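Local coordinates for chromosomal replication initiator protein DnaA (Aquifex aeolicus, PDB 1L8Q), which binds and hydrolyses ATP and, in its ATP form, probably binds the replication origin to initiate chromosomal DNA replication, at residues P39-G44 with G159-I164; Y241-E246 with K255-A260. One frame throughout, in Å; residues are numbered along the deposited sequence.

Contact 1 and contact 2 lie in different domains and on opposite sides of the chain's centre. Their centres are 47 Å apart, and their nearest atoms are about 31 Å apart. Contact 1 pairs two strands of the AAA+ domain, with its I164 end near the nucleotide. The side chain of I164 is about 6 Å from the bound ADP and about 9 Å from the magnesium ion at their nearest atoms. Contact 2 belongs to domain IV, which probably binds double-stranded DNA, and lies far from the bound ADP. Both segments of contact 1 precede those of contact 2 in the sequence.

Contact 1. Residues P39-G44 with G159-I164; sequences PIFIYG and GILVEI
I160 N donates to P39 O at 2.9 Å, the first of five backbone hydrogen bonds that join these parallel strands. F41 N then donates to I160 O, V162 N to F41 O, Y43 N to V162 O and I164 N to Y43 O. Segment 39-44 thus bonds through alternate residues, as parallel strands do. The axes of strands 40-43 and 160-163 are 4.9 Å apart, at 18°. Strand 160-163 is an outermost strand of the five-stranded AAA+ sheet, order 2-3-4-1-5. Strand 40-43 also bonds to strand 133-138 and leads into the P-loop.

Apolar contacts follow on both faces. I40 and I160 run side by side, with CG1 of I40 3.7 Å from CG2 of I160. I42 reaches two partners: its CG1 meets CG2 of V162, and its CG2 meets CG2 of I164 at 3.7 Å. Helix 20-31 covers I40, I160 and V162. On the other face CD1 of L161 touches CB of F41, whose ring meets F156.

The aromatic contact is made by Y43. Its CG sits between the backbone N and carbonyl carbon (chi1 68°), which swings the ring across to E163. CA of E163 lies over one ring face in a CH-pi contact, 3.8 Å from the centroid of Y43. CB of E163 covers the same ring, 3.5 Å from CZ of Y43. The ring also meets H141 edge-to-face.

The chemistry implies an apolar face against the helices and a ladder of five backbone bonds that runs up to G44, whose O accepts a bond from NZ of K50, an ADP-binding residue.

Contact 2. Residues Y241-E246 with K255-A260; sequences YAVKVE and KRTSEA
Y241 ends helix 216-241, A242 turns the chain with positive phi, and V243 comes within 6.8 Å of T257, CA to CA. The contact belongs to the helix-turn-helix domain IV and joins this turn to the start of helix 258-272. Y241 and A260 form the apolar half. CD2 of Y241 is 3.6 Å from CB of A260, and CE2 of Y241 is 3.7 Å from E259 O. The ring leans obliquely on the first turn of the helix. L311 and L315 of helix 308-323 also touch Y241, while A260 touches V237 of helix 216-241. A serine in place of Y241 would probably leave CB of A260 without its aromatic cover and cost the link to L311 and L315.

V243 forms the other half with its two methyls. CG1 is anti to the backbone N (chi1 179°) and is directed at T257; the V243 and T257 side chains cross at about a right angle. CG2 faces the backbone carbonyl of R256. OG1 of T257 is hydrogen-bonded to OD1 of D247. Within 255-260, A260 N donates to T257 O at 2.7 Å. Across the contact, CG1 of V243 lies 3.8 Å from OG1 of T257.

Contact 1. Residues P39-G44 with G159-I164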
ATOM      1  N   PRO A  39     -21.696 -10.739  -1.716  1.00 23.10           N
ATOM      2  CA  PRO A  39     -20.758  -9.898  -2.435  1.00 22.34           C
ATOM      3  C   PRO A  39     -19.419 -10.572  -2.650  1.00 22.04           C
ATOM      4  O   PRO A  39     -19.159 -11.665  -2.132  1.00 21.76           O
ATOM      5  CB  PRO A  39     -20.534  -8.740  -1.472  1.00 21.99           C
ATOM      6  CG  PRO A  39     -20.901  -9.271  -0.123  1.00 23.30           C
ATOM      7  CD  PRO A  39     -21.576 -10.591  -0.262  1.00 22.79           C
ATOM      8  N   ILE A  40     -18.572  -9.895  -3.421  1.00 21.80           N
ATOM      9  CA  ILE A  40     -17.181 -10.254  -3.573  1.00 21.57           C
ATOM     10  C   ILE A  40     -16.407  -9.230  -2.762  1.00 21.80           C
ATOM     11  O   ILE A  40     -16.616  -8.036  -2.927  1.00 21.85           O
ATOM     12  CB  ILE A  40     -16.756 -10.133  -5.023  1.00 21.38           C
ATOM     13  CG1 ILE A  40     -17.429 -11.192  -5.869  1.00 21.04           C
ATOM     14  CG2 ILE A  40     -15.240 -10.249  -5.157  1.00 20.13           C
ATOM     15  CD1 ILE A  40     -17.114 -11.048  -7.308  1.00 19.77           C
ATOM     16  N   PHE A  41     -15.510  -9.692  -1.894  1.00 21.77           N
ATOM     17  CA  PHE A  41     -14.732  -8.797  -1.044  1.00 21.34           C
ATOM     18  C   PHE A  41     -13.270  -9.100  -1.266  1.00 21.82           C
ATOM     19  O   PHE A  41     -12.774 -10.128  -0.805  1.00 22.38           O
ATOM     20  CB  PHE A  41     -15.085  -9.052   0.416  1.00 21.09           C
ATOM     21  CG  PHE A  41     -14.518  -8.063   1.363  1.00 19.57           C
ATOM     22  CD1 PHE A  41     -13.170  -8.087   1.696  1.00 19.18           C
ATOM     23  CD2 PHE A  41     -15.339  -7.121   1.968  1.00 19.17           C
ATOM     24  CE1 PHE A  41     -12.643  -7.164   2.597  1.00 18.50           C
ATOM     25  CE2 PHE A  41     -14.828  -6.204   2.886  1.00 18.13           C
ATOM     26  CZ  PHE A  41     -13.483  -6.227   3.202  1.00 18.54           C
ATOM     27  N   ILE A  42     -12.580  -8.221  -1.989  1.00 21.68           N
ATOM     28  CA  ILE A  42     -11.168  -8.409  -2.267  1.00 21.68           C
ATOM     29  C   ILE A  42     -10.295  -7.651  -1.276  1.00 21.59           C
ATOM     30  O   ILE A  42     -10.539  -6.494  -1.000  1.00 21.59           O
ATOM     31  CB  ILE A  42     -10.856  -7.910  -3.672  1.00 21.94           C
ATOM     32  CG1 ILE A  42     -11.603  -8.730  -4.713  1.00 22.69           C
ATOM     33  CG2 ILE A  42      -9.349  -7.959  -3.942  1.00 21.33           C
ATOM     34  CD1 ILE A  42     -11.710  -8.004  -6.056  1.00 24.80           C
ATOM     35  N   TYR A  43      -9.261  -8.300  -0.751  1.00 21.72           N
ATOM     36  CA  TYR A  43      -8.348  -7.623   0.163  1.00 21.10           C
ATOM     37  C   TYR A  43      -6.870  -7.967  -0.071  1.00 22.09           C
ATOM     38  O   TYR A  43      -6.511  -9.074  -0.490  1.00 21.27           O
ATOM     39  CB  TYR A  43      -8.732  -7.865   1.613  1.00 20.25           C
ATOM     40  CG  TYR A  43      -8.536  -9.273   2.061  1.00 18.34           C
ATOM     41  CD1 TYR A  43      -7.421  -9.639   2.814  1.00 17.75           C
ATOM     42  CD2 TYR A  43      -9.451 -10.243   1.734  1.00 18.00           C
ATOM     43  CE1 TYR A  43      -7.237 -10.929   3.225  1.00 16.82           C
ATOM     44  CE2 TYR A  43      -9.293 -11.534   2.145  1.00 18.47           C
ATOM     45  CZ  TYR A  43      -8.179 -11.878   2.898  1.00 19.21           C
ATOM     46  OH  TYR A  43      -8.024 -13.180   3.317  1.00 20.58           O
ATOM     47  N   GLY A  44      -6.022  -6.988   0.204  1.00 23.01           N
ATOM     48  CA  GLY A  44      -4.602  -7.129   0.023  1.00 24.35           C
ATOM     49  C   GLY A  44      -3.908  -5.824   0.318  1.00 25.56           C
ATOM     50  O   GLY A  44      -4.538  -4.763   0.436  1.00 25.70           O
ATOM     51  N   GLY A 159     -20.559 -13.659   1.549  1.00 20.04           N
ATOM     52  CA  GLY A 159     -20.169 -13.771   0.150  1.00 20.83           C
ATOM     53  C   GLY A 159     -18.898 -14.561  -0.098  1.00 20.82           C
ATOM     54  O   GLY A 159     -18.724 -15.670   0.420  1.00 20.94           O
ATOM     55  N   ILE A 160     -18.015 -13.994  -0.913  1.00 20.68           N
ATOM     56  CA  ILE A 160     -16.719 -14.604  -1.167  1.00 20.74           C
ATOM     57  C   ILE A 160     -15.575 -13.639  -0.872  1.00 21.19           C
ATOM     58  O   ILE A 160     -15.528 -12.520  -1.389  1.00 21.89           O
ATOM     59  CB  ILE A 160     -16.620 -15.185  -2.604  1.00 20.46           C
ATOM     60  CG1 ILE A 160     -15.242 -15.820  -2.824  1.00 20.16           C
ATOM     61  CG2 ILE A 160     -16.904 -14.130  -3.653  1.00 19.22           C
ATOM     62  CD1 ILE A 160     -15.239 -16.959  -3.847  1.00 18.36           C
ATOM     63  N   LEU A 161     -14.674 -14.069  -0.007  1.00 21.80           N
ATOM     64  CA  LEU A 161     -13.532 -13.258   0.405  1.00 22.43           C
ATOM     65  C   LEU A 161     -12.291 -13.794  -0.254  1.00 22.61           C
ATOM     66  O   LEU A 161     -11.974 -14.963  -0.100  1.00 22.83           O
ATOM     67  CB  LEU A 161     -13.338 -13.361   1.916  1.00 21.96           C
ATOM     68  CG  LEU A 161     -14.187 -12.473   2.812  1.00 22.61           C
ATOM     69  CD1 LEU A 161     -15.549 -12.244   2.228  1.00 21.90           C
ATOM     70  CD2 LEU A 161     -14.257 -13.044   4.244  1.00 21.05           C
ATOM     71  N   VAL A 162     -11.565 -12.950  -0.963  1.00 22.98           N
ATOM     72  CA  VAL A 162     -10.346 -13.409  -1.608  1.00 24.03           C
ATOM     73  C   VAL A 162      -9.171 -12.449  -1.420  1.00 24.71           C
ATOM     74  O   VAL A 162      -9.233 -11.278  -1.776  1.00 25.74           O
ATOM     75  CB  VAL A 162     -10.554 -13.682  -3.105  1.00 23.73           C
ATOM     76  CG1 VAL A 162     -11.853 -14.421  -3.324  1.00 24.44           C
ATOM     77  CG2 VAL A 162     -10.597 -12.418  -3.851  1.00 24.76           C
ATOM     78  N   GLU A 163      -8.102 -12.960  -0.852  1.00 25.20           N
ATOM     79  CA  GLU A 163      -6.894 -12.193  -0.644  1.00 25.98           C
ATOM     80  C   GLU A 163      -6.176 -12.016  -1.973  1.00 25.53           C
ATOM     81  O   GLU A 163      -6.171 -12.899  -2.785  1.00 26.16           O
ATOM     82  CB  GLU A 163      -5.998 -12.950   0.333  1.00 25.93           C
ATOM     83  CG  GLU A 163      -4.741 -12.235   0.751  1.00 29.50           C
ATOM     84  CD  GLU A 163      -4.070 -12.926   1.927  1.00 35.21           C
ATOM     85  OE1 GLU A 163      -4.405 -14.118   2.179  1.00 38.42           O
ATOM     86  OE2 GLU A 163      -3.223 -12.286   2.610  1.00 34.61           O
ATOM     87  N   ILE A 164      -5.559 -10.873  -2.193  1.00 25.71           N
ATOM     88  CA  ILE A 164      -4.843 -10.656  -3.438  1.00 25.34           C
ATOM     89  C   ILE A 164      -3.404 -10.252  -3.165  1.00 26.10           C
ATOM     90  O   ILE A 164      -3.121  -9.488  -2.244  1.00 25.92           O
ATOM     91  CB  ILE A 164      -5.579  -9.608  -4.289  1.00 25.35           C
ATOM     92  CG1 ILE A 164      -4.957  -9.474  -5.661  1.00 24.45           C
ATOM     93  CG2 ILE A 164      -5.647  -8.266  -3.585  1.00 24.48           C
ATOM     94  CD1 ILE A 164      -5.605  -8.423  -6.464  1.00 24.02           C
TER

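Contact 2. Residues Y241-E246 with K255-A260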
ATOM      1  N   TYR A 241      29.886   6.846  21.196  1.00 77.42           N
ATOM      2  CA  TYR A 241      29.361   5.957  22.227  1.00 78.38           C
ATOM      3  C   TYR A 241      30.403   5.030  22.819  1.00 79.00           C
ATOM      4  O   TYR A 241      30.188   4.448  23.882  1.00 79.06           O
ATOM      5  CB  TYR A 241      28.206   5.130  21.677  1.00 78.47           C
ATOM      6  CG  TYR A 241      26.874   5.810  21.796  1.00 79.37           C
ATOM      7  CD1 TYR A 241      26.716   7.134  21.417  1.00 79.86           C
ATOM      8  CD2 TYR A 241      25.772   5.134  22.299  1.00 80.33           C
ATOM      9  CE1 TYR A 241      25.501   7.765  21.532  1.00 80.57           C
ATOM     10  CE2 TYR A 241      24.548   5.755  22.414  1.00 81.02           C
ATOM     11  CZ  TYR A 241      24.418   7.074  22.028  1.00 81.16           C
ATOM     12  OH  TYR A 241      23.203   7.709  22.137  1.00 81.59           O
ATOM     13  N   ALA A 242      31.528   4.887  22.134  1.00 79.83           N
ATOM     14  CA  ALA A 242      32.580   3.990  22.596  1.00 80.76           C
ATOM     15  C   ALA A 242      32.195   2.540  22.340  1.00 81.42           C
ATOM     16  O   ALA A 242      32.250   1.698  23.236  1.00 81.48           O
ATOM     17  CB  ALA A 242      32.873   4.216  24.073  1.00 80.76           C
ATOM     18  N   VAL A 243      31.775   2.269  21.112  1.00 82.31           N
ATOM     19  CA  VAL A 243      31.466   0.924  20.666  1.00 83.13           C
ATOM     20  C   VAL A 243      32.072   0.803  19.281  1.00 83.80           C
ATOM     21  O   VAL A 243      32.068   1.766  18.525  1.00 83.94           O
ATOM     22  CB  VAL A 243      29.950   0.684  20.584  1.00 83.05           C
ATOM     23  CG1 VAL A 243      29.659  -0.725  20.103  1.00 83.11           C
ATOM     24  CG2 VAL A 243      29.302   0.927  21.935  1.00 83.04           C
ATOM     25  N   LYS A 244      32.622  -0.358  18.955  1.00 84.72           N
ATOM     26  CA  LYS A 244      33.223  -0.554  17.641  1.00 85.62           C
ATOM     27  C   LYS A 244      32.159  -0.734  16.575  1.00 86.16           C
ATOM     28  O   LYS A 244      30.998  -0.985  16.883  1.00 86.25           O
ATOM     29  CB  LYS A 244      34.174  -1.752  17.651  1.00 85.68           C
ATOM     30  CG  LYS A 244      35.633  -1.373  17.840  1.00 85.96           C
ATOM     31  CD  LYS A 244      36.523  -2.600  17.945  1.00 86.52           C
ATOM     32  CE  LYS A 244      36.528  -3.165  19.365  1.00 86.91           C
ATOM     33  NZ  LYS A 244      37.637  -4.140  19.581  1.00 86.58           N
ATOM     34  N   VAL A 245      32.553  -0.595  15.317  1.00 86.91           N
ATOM     35  CA  VAL A 245      31.617  -0.761  14.218  1.00 87.73           C
ATOM     36  C   VAL A 245      31.198  -2.216  14.133  1.00 88.29           C
ATOM     37  O   VAL A 245      30.011  -2.541  14.210  1.00 88.27           O
ATOM     38  CB  VAL A 245      32.241  -0.346  12.883  1.00 87.72           C
ATOM     39  CG1 VAL A 245      31.282  -0.628  11.739  1.00 87.86           C
ATOM     40  CG2 VAL A 245      32.628   1.122  12.916  1.00 87.79           C
ATOM     41  N   GLU A 246      32.193  -3.089  13.985  1.00 89.04           N
ATOM     42  CA  GLU A 246      31.975  -4.525  13.921  1.00 89.77           C
ATOM     43  C   GLU A 246      30.916  -4.919  14.943  1.00 90.28           C
ATOM     44  O   GLU A 246      30.066  -5.768  14.687  1.00 90.24           O
ATOM     45  CB  GLU A 246      33.291  -5.256  14.207  1.00 89.81           C
ATOM     46  CG  GLU A 246      33.408  -6.640  13.582  1.00 89.95           C
ATOM     47  CD  GLU A 246      34.842  -7.148  13.548  1.00 89.69           C
ATOM     48  OE1 GLU A 246      35.651  -6.599  12.770  1.00 89.48           O
ATOM     49  OE2 GLU A 246      35.159  -8.093  14.300  1.00 89.56           O
ATOM     50  N   LYS A 255      22.728  -3.142  25.715  1.00 94.38           N
ATOM     51  CA  LYS A 255      22.363  -1.812  26.221  1.00 93.92           C
ATOM     52  C   LYS A 255      23.501  -0.794  26.072  1.00 93.44           C
ATOM     53  O   LYS A 255      23.313   0.403  26.299  1.00 93.38           O
ATOM     54  CB  LYS A 255      21.881  -1.893  27.678  1.00 94.03           C
ATOM     55  CG  LYS A 255      21.305  -0.589  28.226  1.00 94.27           C
ATOM     56  CD  LYS A 255      20.332   0.063  27.243  1.00 94.58           C
ATOM     57  CE  LYS A 255      20.015   1.493  27.655  1.00 94.56           C
ATOM     58  NZ  LYS A 255      18.963   2.101  26.806  1.00 94.12           N
ATOM     59  N   ARG A 256      24.683  -1.281  25.714  1.00 92.80           N
ATOM     60  CA  ARG A 256      25.815  -0.416  25.419  1.00 92.17           C
ATOM     61  C   ARG A 256      25.951  -0.400  23.910  1.00 91.43           C
ATOM     62  O   ARG A 256      26.653   0.428  23.331  1.00 91.32           O
ATOM     63  CB  ARG A 256      27.096  -0.953  26.052  1.00 92.29           C
ATOM     64  CG  ARG A 256      27.276  -0.583  27.512  1.00 93.04           C
ATOM     65  CD  ARG A 256      28.704  -0.742  28.012  1.00 93.98           C
ATOM     66  NE  ARG A 256      28.815  -0.509  29.447  1.00 94.67           N
ATOM     67  CZ  ARG A 256      29.950  -0.597  30.131  1.00 95.18           C
ATOM     68  NH1 ARG A 256      31.078  -0.911  29.506  1.00 95.40           N
ATOM     69  NH2 ARG A 256      29.962  -0.372  31.439  1.00 95.14           N
ATOM     70  N   THR A 257      25.258  -1.340  23.286  1.00 90.47           N
ATOM     71  CA  THR A 257      25.244  -1.471  21.851  1.00 89.59           C
ATOM     72  C   THR A 257      23.815  -1.292  21.382  1.00 88.89           C
ATOM     73  O   THR A 257      23.535  -0.489  20.498  1.00 88.81           O
ATOM     74  CB  THR A 257      25.742  -2.862  21.451  1.00 89.62           C
ATOM     75  OG1 THR A 257      27.135  -2.983  21.765  1.00 89.44           O
ATOM     76  CG2 THR A 257      25.701  -3.023  19.944  1.00 89.77           C
ATOM     77  N   SER A 258      22.911  -2.044  21.999  1.00 88.01           N
ATOM     78  CA  SER A 258      21.497  -1.987  21.660  1.00 87.12           C
ATOM     79  C   SER A 258      20.979  -0.553  21.677  1.00 86.48           C
ATOM     80  O   SER A 258      20.088  -0.198  20.904  1.00 86.43           O
ATOM     81  CB  SER A 258      20.684  -2.855  22.627  1.00 87.13           C
ATOM     82  OG  SER A 258      19.310  -2.871  22.280  1.00 86.94           O
ATOM     83  N   GLU A 259      21.548   0.270  22.553  1.00 85.62           N
ATOM     84  CA  GLU A 259      21.125   1.661  22.669  1.00 84.80           C
ATOM     85  C   GLU A 259      21.889   2.578  21.715  1.00 83.90           C
ATOM     86  O   GLU A 259      21.580   3.763  21.596  1.00 83.95           O
ATOM     87  CB  GLU A 259      21.250   2.153  24.112  1.00 85.04           C
ATOM     88  CG  GLU A 259      20.353   3.341  24.444  1.00 85.90           C
ATOM     89  CD  GLU A 259      18.878   3.065  24.175  1.00 86.88           C
ATOM     90  OE1 GLU A 259      18.539   1.944  23.735  1.00 87.25           O
ATOM     91  OE2 GLU A 259      18.053   3.974  24.409  1.00 87.20           O
ATOM     92  N   ALA A 260      22.893   2.028  21.043  1.00 82.60           N
ATOM     93  CA  ALA A 260      23.638   2.779  20.049  1.00 81.32           C
ATOM     94  C   ALA A 260      23.048   2.424  18.705  1.00 80.49           C
ATOM     95  O   ALA A 260      23.100   3.205  17.753  1.00 80.29           O
ATOM     96  CB  ALA A 260      25.104   2.413  20.098  1.00 81.31           C
TER